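Local coordinates for protein assemblin (Human herpesvirus 3, PDB 1VZV) that is a serine protease, active as a dimer, that probably cleaves the capsid assembly protein so that the procapsid matures during virion assembly, at residues N39-V51 and W181-T195. Residues are numbered along the deposited sequence; the frame is centred on the assembly and turned at random.
Sequences NIDHRKDCVVGEV and WKVSEDKLAKVLLST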
loop_
_atom_site.group_PDB
_atom_site.type_symbol
_atom_site.label_atom_id
_atom_site.label_comp_id
_atom_site.label_asym_id
_atom_site.label_seq_id
_atom_site.Cartn_x
_atom_site.Cartn_y
_atom_site.Cartn_z
ATOM N N ASN A 39 -7.381 -8.369 15.186
ATOM C CA ASN A 39 -7.485 -6.987 14.776
ATOM C C ASN A 39 -6.497 -6.772 13.645
ATOM O O ASN A 39 -5.730 -7.675 13.313
ATOM C CB ASN A 39 -7.285 -6.010 15.955
ATOM C CG ASN A 39 -5.874 -6.000 16.505
ATOM O OD1 ASN A 39 -4.906 -6.240 15.781
ATOM N ND2 ASN A 39 -5.745 -5.683 17.797
ATOM N N ILE A 40 -6.513 -5.589 13.055
ATOM C CA ILE A 40 -5.644 -5.255 11.935
ATOM C C ILE A 40 -4.529 -4.313 12.396
ATOM O O ILE A 40 -4.807 -3.363 13.089
ATOM C CB ILE A 40 -6.486 -4.530 10.851
ATOM C CG1 ILE A 40 -7.611 -5.425 10.338
ATOM C CG2 ILE A 40 -5.594 -3.980 9.741
ATOM C CD1 ILE A 40 -8.560 -4.700 9.454
ATOM N N ASP A 41 -3.281 -4.582 12.030
ATOM C CA ASP A 41 -2.144 -3.716 12.380
ATOM C C ASP A 41 -1.842 -3.699 13.879
ATOM O O ASP A 41 -1.049 -2.870 14.351
ATOM C CB ASP A 41 -2.420 -2.271 11.868
ATOM C CG ASP A 41 -1.216 -1.278 12.063
ATOM O OD1 ASP A 41 -0.082 -1.644 11.669
ATOM O OD2 ASP A 41 -1.415 -0.117 12.557
ATOM N N HIS A 42 -2.406 -4.659 14.614
ATOM C CA HIS A 42 -2.253 -4.744 16.085
ATOM C C HIS A 42 -3.039 -3.630 16.787
ATOM O O HIS A 42 -2.874 -3.404 17.981
ATOM C CB HIS A 42 -0.797 -4.702 16.547
ATOM C CG HIS A 42 -0.006 -5.913 16.187
ATOM N ND1 HIS A 42 -0.034 -7.096 16.886
ATOM C CD2 HIS A 42 0.892 -6.104 15.189
ATOM C CE1 HIS A 42 0.830 -7.944 16.303
ATOM N NE2 HIS A 42 1.422 -7.389 15.263
ATOM N N ARG A 43 -3.916 -2.965 16.032
ATOM C CA ARG A 43 -4.766 -1.897 16.521
ATOM C C ARG A 43 -5.873 -2.402 17.429
ATOM O O ARG A 43 -6.864 -2.957 16.985
ATOM C CB ARG A 43 -5.383 -1.125 15.355
ATOM C CG ARG A 43 -4.427 -0.178 14.665
ATOM C CD ARG A 43 -4.033 0.962 15.588
ATOM N NE ARG A 43 -4.955 2.096 15.523
ATOM C CZ ARG A 43 -4.834 3.105 14.657
ATOM N NH1 ARG A 43 -3.811 3.109 13.788
ATOM N NH2 ARG A 43 -5.722 4.111 14.657
ATOM N N LYS A 44 -5.685 -2.177 18.717
ATOM C CA LYS A 44 -6.635 -2.537 19.755
ATOM C C LYS A 44 -7.974 -1.909 19.436
ATOM O O LYS A 44 -8.999 -2.464 19.781
ATOM C CB LYS A 44 -6.146 -2.003 21.116
ATOM C CG LYS A 44 -4.711 -2.457 21.491
ATOM C CD LYS A 44 -4.232 -1.984 22.873
ATOM C CE LYS A 44 -2.851 -2.599 23.224
ATOM N NZ LYS A 44 -2.849 -4.115 23.207
ATOM N N ASP A 45 -7.957 -0.745 18.795
ATOM C CA ASP A 45 -9.181 -0.028 18.424
ATOM C C ASP A 45 -9.701 -0.502 17.100
ATOM O O ASP A 45 -10.653 0.073 16.568
ATOM C CB ASP A 45 -8.942 1.483 18.313
ATOM C CG ASP A 45 -7.848 1.840 17.310
ATOM O OD1 ASP A 45 -7.010 0.981 16.974
ATOM O OD2 ASP A 45 -7.809 3.001 16.859
ATOM N N CYS A 46 -9.034 -1.502 16.533
ATOM C CA CYS A 46 -9.442 -2.022 15.241
ATOM C C CYS A 46 -9.485 -3.546 15.173
ATOM O O CYS A 46 -8.674 -4.164 14.500
ATOM C CB CYS A 46 -8.554 -1.454 14.139
ATOM S SG CYS A 46 -9.234 -1.800 12.522
ATOM N N VAL A 47 -10.432 -4.130 15.905
ATOM C CA VAL A 47 -10.655 -5.576 15.987
ATOM C C VAL A 47 -11.776 -5.833 15.013
ATOM O O VAL A 47 -12.732 -5.065 14.966
ATOM C CB VAL A 47 -11.095 -5.992 17.409
ATOM C CG1 VAL A 47 -11.470 -7.450 17.446
ATOM C CG2 VAL A 47 -9.980 -5.699 18.417
ATOM N N VAL A 48 -11.659 -6.912 14.246
ATOM C CA VAL A 48 -12.641 -7.252 13.213
ATOM C C VAL A 48 -13.109 -8.706 13.201
ATOM O O VAL A 48 -13.723 -9.149 12.221
ATOM C CB VAL A 48 -12.063 -6.965 11.814
ATOM C CG1 VAL A 48 -11.892 -5.471 11.607
ATOM C CG2 VAL A 48 -10.727 -7.681 11.658
ATOM N N GLY A 49 -12.821 -9.445 14.264
ATOM C CA GLY A 49 -13.217 -10.833 14.317
ATOM C C GLY A 49 -12.589 -11.424 15.548
ATOM O O GLY A 49 -12.091 -10.670 16.396
ATOM N N GLU A 50 -12.627 -12.750 15.677
ATOM C CA GLU A 50 -12.037 -13.426 16.831
ATOM C C GLU A 50 -11.661 -14.878 16.531
ATOM O O GLU A 50 -12.430 -15.611 15.884
ATOM C CB GLU A 50 -12.984 -13.383 18.042
ATOM C CG GLU A 50 -14.157 -14.391 18.015
ATOM C CD GLU A 50 -14.787 -14.612 19.396
ATOM O OE1 GLU A 50 -14.047 -14.840 20.372
ATOM O OE2 GLU A 50 -16.023 -14.556 19.504
ATOM N N VAL A 51 -10.468 -15.276 16.975
ATOM C CA VAL A 51 -9.974 -16.650 16.813
ATOM C C VAL A 51 -10.993 -17.595 17.478
ATOM O O VAL A 51 -11.208 -17.514 18.688
ATOM C CB VAL A 51 -8.579 -16.826 17.526
ATOM C CG1 VAL A 51 -8.333 -18.279 17.925
ATOM C CG2 VAL A 51 -7.462 -16.366 16.620
ATOM N N TRP A 181 -18.606 -7.600 13.997
ATOM C CA TRP A 181 -17.672 -6.594 14.472
ATOM C C TRP A 181 -17.798 -5.306 13.674
ATOM O O TRP A 181 -17.639 -5.281 12.453
ATOM C CB TRP A 181 -16.245 -7.132 14.421
ATOM C CG TRP A 181 -16.034 -8.202 15.430
ATOM C CD1 TRP A 181 -15.508 -8.054 16.688
ATOM C CD2 TRP A 181 -16.450 -9.572 15.331
ATOM N NE1 TRP A 181 -15.590 -9.242 17.382
ATOM C CE2 TRP A 181 -16.165 -10.190 16.572
ATOM C CE3 TRP A 181 -17.034 -10.338 14.315
ATOM C CZ2 TRP A 181 -16.457 -11.540 16.822
ATOM C CZ3 TRP A 181 -17.318 -11.679 14.564
ATOM C CH2 TRP A 181 -17.030 -12.265 15.807
ATOM N N LYS A 182 -18.147 -4.238 14.366
ATOM C CA LYS A 182 -18.294 -2.960 13.712
ATOM C C LYS A 182 -17.159 -2.029 14.073
ATOM O O LYS A 182 -16.877 -1.845 15.268
ATOM C CB LYS A 182 -19.613 -2.317 14.108
ATOM C CG LYS A 182 -20.789 -2.946 13.418
ATOM C CD LYS A 182 -22.094 -2.371 13.913
ATOM C CE LYS A 182 -23.209 -2.667 12.921
ATOM N NZ LYS A 182 -23.044 -1.877 11.651
ATOM N N VAL A 183 -16.443 -1.539 13.054
ATOM C CA VAL A 183 -15.361 -0.560 13.226
ATOM C C VAL A 183 -15.921 0.569 12.370
ATOM O O VAL A 183 -16.984 0.416 11.792
ATOM C CB VAL A 183 -13.968 -1.065 12.718
ATOM C CG1 VAL A 183 -12.956 0.024 12.819
ATOM C CG2 VAL A 183 -13.469 -2.221 13.568
ATOM N N SER A 184 -15.238 1.686 12.248
ATOM C CA SER A 184 -15.808 2.787 11.489
ATOM C C SER A 184 -15.007 3.225 10.282
ATOM O O SER A 184 -13.942 3.795 10.436
ATOM C CB SER A 184 -15.988 3.977 12.429
ATOM O OG SER A 184 -16.055 3.529 13.786
ATOM N N GLU A 185 -15.560 3.011 9.094
ATOM C CA GLU A 185 -14.943 3.379 7.815
ATOM C C GLU A 185 -13.826 4.433 7.896
ATOM O O GLU A 185 -12.720 4.209 7.393
ATOM C CB GLU A 185 -16.033 3.866 6.855
ATOM C CG GLU A 185 -15.936 3.343 5.441
ATOM C CD GLU A 185 -17.309 2.935 4.861
ATOM O OE1 GLU A 185 -18.281 2.778 5.650
ATOM O OE2 GLU A 185 -17.417 2.768 3.610
ATOM N N ASP A 186 -14.105 5.553 8.571
ATOM C CA ASP A 186 -13.147 6.654 8.720
ATOM C C ASP A 186 -11.852 6.250 9.388
ATOM O O ASP A 186 -10.803 6.725 8.985
ATOM C CB ASP A 186 -13.769 7.840 9.473
ATOM C CG ASP A 186 -14.629 8.744 8.572
ATOM O OD1 ASP A 186 -14.357 8.773 7.340
ATOM O OD2 ASP A 186 -15.557 9.441 9.097
ATOM N N LYS A 187 -11.931 5.414 10.425
ATOM C CA LYS A 187 -10.743 4.920 11.155
ATOM C C LYS A 187 -10.200 3.619 10.546
ATOM O O LYS A 187 -9.024 3.258 10.703
ATOM C CB LYS A 187 -11.072 4.675 12.623
ATOM C CG LYS A 187 -11.669 3.331 12.909
ATOM C CD LYS A 187 -10.763 2.582 13.834
ATOM C CE LYS A 187 -10.529 3.359 15.130
ATOM N NZ LYS A 187 -11.772 3.584 15.936
ATOM N N LEU A 188 -11.088 2.915 9.858
ATOM C CA LEU A 188 -10.748 1.675 9.211
ATOM C C LEU A 188 -9.873 2.033 8.030
ATOM O O LEU A 188 -8.864 1.379 7.809
ATOM C CB LEU A 188 -12.017 0.963 8.755
ATOM C CG LEU A 188 -11.914 -0.538 8.485
ATOM C CD1 LEU A 188 -11.238 -1.250 9.651
ATOM C CD2 LEU A 188 -13.297 -1.098 8.234
ATOM N N ALA A 189 -10.215 3.116 7.331
ATOM C CA ALA A 189 -9.450 3.566 6.166
ATOM C C ALA A 189 -8.073 4.099 6.561
ATOM O O ALA A 189 -7.166 4.207 5.730
ATOM C CB ALA A 189 -10.217 4.607 5.403
ATOM N N LYS A 190 -7.926 4.402 7.848
ATOM C CA LYS A 190 -6.671 4.900 8.402
ATOM C C LYS A 190 -5.827 3.722 8.869
ATOM O O LYS A 190 -4.615 3.729 8.719
ATOM C CB LYS A 190 -6.926 5.876 9.571
ATOM C CG LYS A 190 -7.415 7.269 9.145
ATOM C CD LYS A 190 -7.796 8.154 10.325
ATOM C CE LYS A 190 -8.345 9.519 9.833
ATOM N NZ LYS A 190 -7.305 10.552 9.411
ATOM N N VAL A 191 -6.445 2.713 9.464
ATOM C CA VAL A 191 -5.641 1.581 9.877
ATOM C C VAL A 191 -5.155 0.867 8.612
ATOM O O VAL A 191 -4.014 0.439 8.541
ATOM C CB VAL A 191 -6.414 0.574 10.758
ATOM C CG1 VAL A 191 -5.459 -0.484 11.291
ATOM C CG2 VAL A 191 -7.106 1.269 11.899
ATOM N N LEU A 192 -6.020 0.769 7.606
ATOM C CA LEU A 192 -5.678 0.093 6.357
ATOM C C LEU A 192 -4.715 0.912 5.526
ATOM O O LEU A 192 -4.014 0.367 4.690
ATOM C CB LEU A 192 -6.927 -0.282 5.549
ATOM C CG LEU A 192 -7.922 -1.310 6.108
ATOM C CD1 LEU A 192 -9.058 -1.494 5.128
ATOM C CD2 LEU A 192 -7.260 -2.625 6.355
ATOM N N LEU A 193 -4.717 2.227 5.710
ATOM C CA LEU A 193 -3.758 3.056 4.999
ATOM C C LEU A 193 -2.439 2.873 5.736
ATOM O O LEU A 193 -1.382 2.883 5.133
ATOM C CB LEU A 193 -4.122 4.542 5.046
ATOM C CG LEU A 193 -2.942 5.436 4.628
ATOM C CD1 LEU A 193 -2.722 5.286 3.167
ATOM C CD2 LEU A 193 -3.157 6.872 4.947
ATOM N N SER A 194 -2.500 2.703 7.051
ATOM C CA SER A 194 -1.298 2.553 7.868
ATOM C C SER A 194 -0.506 1.290 7.587
ATOM O O SER A 194 0.692 1.252 7.847
ATOM C CB SER A 194 -1.647 2.634 9.355
ATOM O OG SER A 194 -0.487 2.486 10.156
ATOM N N THR A 195 -1.156 0.240 7.097
ATOM C CA THR A 195 -0.406 -0.959 6.813
ATOM C C THR A 195 0.339 -0.799 5.490
ATOM O O THR A 195 1.368 -1.423 5.306
ATOM C CB THR A 195 -1.243 -2.263 6.911
ATOM O OG1 THR A 195 -2.209 -2.318 5.869
ATOM C CG2 THR A 195 -1.953 -2.337 8.231
#
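Val48 lies against Trp181 at one end of this contact and Asp41 against Thr195 at the other, where the CA atoms are 6.5 Å apart. Between them the 39-51 hairpin, which reverses through a type I' turn (Ile40 to Arg43) and a type I turn (Arg43 to Cys46), follows the lead-in and most of helix 185-197, and no hydrogen bond joins the two segments. Trp181 lays its indole over the backbone at Gly49, whose CA stands 3.7 Å from the centroid of the six-membered ring in a CH-pi contact; Glu50 CG reaches Trp181 CZ2 at 3.9 Å. Val183 CG2 packs on Val47 O. Val191 spreads its two methyls: CG1, anti to its backbone N (chi1 -173°), touches Ile40 O and Arg43 CG, while CG2 meets Cys46 SG at 3.8 Å and lies over one face of the Arg43 guanidinium. Arg43 grips Asp45 side-on in a salt bridge, Arg43 NE to Asp45 OD1 at 2.8 Å and NH2 to OD2 at 3.2 Å, two bonds that limit the guanidinium's rotation. Leu188 CD1 closes on Cys46 SG at 3.5 Å. Asp41 CB rests on Thr195 CG2, while Asp41 OD1 is hydrogen-bonded to His81 NE2 of the second subunit. The contact thus packs an interfacial helix of the herpesvirus assemblin fold against the hairpin bearing His42 of the Ser110-His42-His129 catalytic triad.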